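Local structure of putative endonuclease/exonuclease/phosphatase family protein (Bacteroides thetaiotaomicron, 3MPR) at residues Thr49-Leu54 / Lys80-Ala85. The protein probably acts as a metal-dependent nuclease of the endonuclease/exonuclease/phosphatase family, cleaving phosphodiester bonds in nucleic acid. Numbering follows the deposited sequence.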
loop_
_atom_site.group_PDB
_atom_site.type_symbol
_atom_site.label_atom_id
_atom_site.label_comp_id
_atom_site.label_asym_id
_atom_site.label_seq_id
_atom_site.Cartn_x
_atom_site.Cartn_y
_atom_site.Cartn_z
ATOM N N THR A 49 16.870 -3.344 -6.084
ATOM C CA THR A 49 16.306 -4.578 -6.613
ATOM C C THR A 49 17.357 -5.682 -6.600
ATOM O O THR A 49 18.553 -5.404 -6.600
ATOM C CB THR A 49 15.825 -4.397 -8.060
ATOM O OG1 THR A 49 16.950 -4.118 -8.912
ATOM C CG2 THR A 49 14.796 -3.267 -8.148
ATOM N N GLN A 50 16.917 -6.933 -6.607
ATOM C CA GLN A 50 17.853 -8.037 -6.741
ATOM C C GLN A 50 17.375 -9.018 -7.814
ATOM O O GLN A 50 16.182 -9.077 -8.135
ATOM C CB GLN A 50 18.081 -8.740 -5.401
ATOM C CG GLN A 50 18.470 -7.796 -4.253
ATOM C CD GLN A 50 17.276 -7.123 -3.592
ATOM O OE1 GLN A 50 16.235 -7.747 -3.367
ATOM N NE2 GLN A 50 17.428 -5.842 -3.255
ATOM N N GLU A 51 18.335 -9.747 -8.376
ATOM C CA GLU A 51 18.108 -10.857 -9.309
ATOM C C GLU A 51 17.830 -10.524 -10.769
ATOM O O GLU A 51 17.660 -11.432 -11.577
ATOM C CB GLU A 51 17.041 -11.826 -8.793
ATOM C CG GLU A 51 17.467 -12.584 -7.555
ATOM C CD GLU A 51 16.644 -13.840 -7.298
ATOM O OE1 GLU A 51 16.130 -14.448 -8.270
ATOM O OE2 GLU A 51 16.543 -14.237 -6.117
ATOM N N CYS A 52 17.772 -9.251 -11.128
ATOM C CA CYS A 52 17.437 -8.923 -12.513
ATOM C C CYS A 52 18.590 -9.153 -13.485
ATOM O O CYS A 52 19.694 -8.679 -13.269
ATOM C CB CYS A 52 17.014 -7.466 -12.628
ATOM S SG CYS A 52 15.374 -7.145 -11.952
ATOM N N PHE A 53 18.307 -9.840 -14.581
ATOM C CA PHE A 53 19.223 -9.840 -15.702
ATOM C C PHE A 53 19.007 -8.528 -16.441
ATOM O O PHE A 53 18.016 -7.842 -16.216
ATOM C CB PHE A 53 18.960 -11.044 -16.612
ATOM C CG PHE A 53 19.312 -12.359 -15.991
ATOM C CD1 PHE A 53 20.631 -12.691 -15.750
ATOM C CD2 PHE A 53 18.325 -13.278 -15.676
ATOM C CE1 PHE A 53 20.964 -13.905 -15.184
ATOM C CE2 PHE A 53 18.651 -14.493 -15.106
ATOM C CZ PHE A 53 19.973 -14.807 -14.860
ATOM N N LEU A 54 19.931 -8.157 -17.318
ATOM C CA LEU A 54 19.813 -6.869 -17.981
ATOM C C LEU A 54 18.486 -6.715 -18.727
ATOM O O LEU A 54 17.902 -5.639 -18.734
ATOM C CB LEU A 54 20.994 -6.637 -18.937
ATOM C CG LEU A 54 20.975 -5.334 -19.743
ATOM C CD1 LEU A 54 20.962 -4.117 -18.831
ATOM C CD2 LEU A 54 22.158 -5.270 -20.713
ATOM N N LYS A 80 26.556 -9.042 -17.996
ATOM C CA LYS A 80 26.281 -10.447 -17.707
ATOM C C LYS A 80 25.929 -10.737 -16.256
ATOM O O LYS A 80 26.581 -10.246 -15.343
ATOM C CB LYS A 80 27.464 -11.328 -18.124
ATOM C CG LYS A 80 27.571 -11.527 -19.631
ATOM C CD LYS A 80 28.650 -12.539 -19.989
ATOM C CE LYS A 80 28.665 -12.806 -21.492
ATOM N NZ LYS A 80 28.756 -11.546 -22.286
ATOM N N GLY A 81 24.905 -11.560 -16.057
ATOM C CA GLY A 81 24.539 -12.029 -14.733
ATOM C C GLY A 81 23.457 -11.197 -14.057
ATOM O O GLY A 81 22.943 -10.233 -14.626
ATOM N N GLU A 82 23.113 -11.576 -12.832
ATOM C CA GLU A 82 22.121 -10.831 -12.060
ATOM C C GLU A 82 22.709 -9.509 -11.589
ATOM O O GLU A 82 23.923 -9.382 -11.459
ATOM C CB GLU A 82 21.680 -11.647 -10.854
ATOM C CG GLU A 82 21.059 -12.982 -11.242
ATOM C CD GLU A 82 20.470 -13.706 -10.054
ATOM O OE1 GLU A 82 20.551 -13.171 -8.921
ATOM O OE2 GLU A 82 19.929 -14.807 -10.255
ATOM N N HIS A 83 21.838 -8.534 -11.346
ATOM C CA HIS A 83 22.251 -7.219 -10.864
ATOM C C HIS A 83 21.718 -6.980 -9.459
ATOM O O HIS A 83 20.742 -7.617 -9.022
ATOM C CB HIS A 83 21.690 -6.106 -11.759
ATOM C CG HIS A 83 22.224 -6.107 -13.163
ATOM N ND1 HIS A 83 21.969 -7.122 -14.059
ATOM C CD2 HIS A 83 22.970 -5.194 -13.834
ATOM C CE1 HIS A 83 22.548 -6.843 -15.216
ATOM N NE2 HIS A 83 23.153 -5.673 -15.108
ATOM N N SER A 84 22.369 -6.050 -8.765
ATOM C CA SER A 84 21.812 -5.409 -7.582
ATOM C C SER A 84 21.427 -3.988 -7.981
ATOM O O SER A 84 21.872 -3.009 -7.376
ATOM C CB SER A 84 22.850 -5.389 -6.460
ATOM O OG SER A 84 23.150 -6.719 -6.047
ATOM N N ALA A 85 20.604 -3.867 -9.017
ATOM C CA ALA A 85 20.339 -2.557 -9.595
ATOM C C ALA A 85 19.511 -1.662 -8.676
ATOM O O ALA A 85 18.578 -2.132 -8.031
ATOM C CB ALA A 85 19.666 -2.698 -10.939
HETATM O O HOH W 1 18.478 -6.328 -9.965
HETATM O O HOH W 2 20.835 -10.729 -7.417
HETATM O O HOH W 3 22.515 -9.513 -17.267
#
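His83 grips the carbonyl of Cys52 twice, through its backbone N and its ring: ND1 lies 2.9 Å from Cys52 O, and the two donors arrive from opposite faces of the carbonyl plane. With CG beside its own backbone N (chi1 -65°), the imidazole folds back for this second bond. At the buried end, Ala85 O is likewise doubly held. Thr49 N meets it nearly head-on (C=O...N 167°), whereas Thr49 OG1 donates from 2.7 Å, tilted 28° off the carbonyl plane. Between these sites direct pairing is poor: Glu51 N to His83 O is a weak 3.3 Å bond, and a water joins Thr49 OG1, Cys52 N and His83 O. The partly exposed end is looser: Phe53 CD1 packs 3.6 Å from Gly81 O, but water bridges Leu54 N to Gly81 O. The carboxylates run alongside, Glu51 OE1 4.3 Å from Glu82 OE2; Arg15 and Asn16 N hold Glu51 OE1, and Asn13 its OE2. Glu51 binds magnesium in this protein, though no ion is bound to this chain here. In this DNase I-like fold the contact ties strand 46-50 to the loop entering strand 86-89, with Leu57 of helix 54-63 against Cys52, His83 and Ala85, and His142 of strand 135-142 against both glutamates.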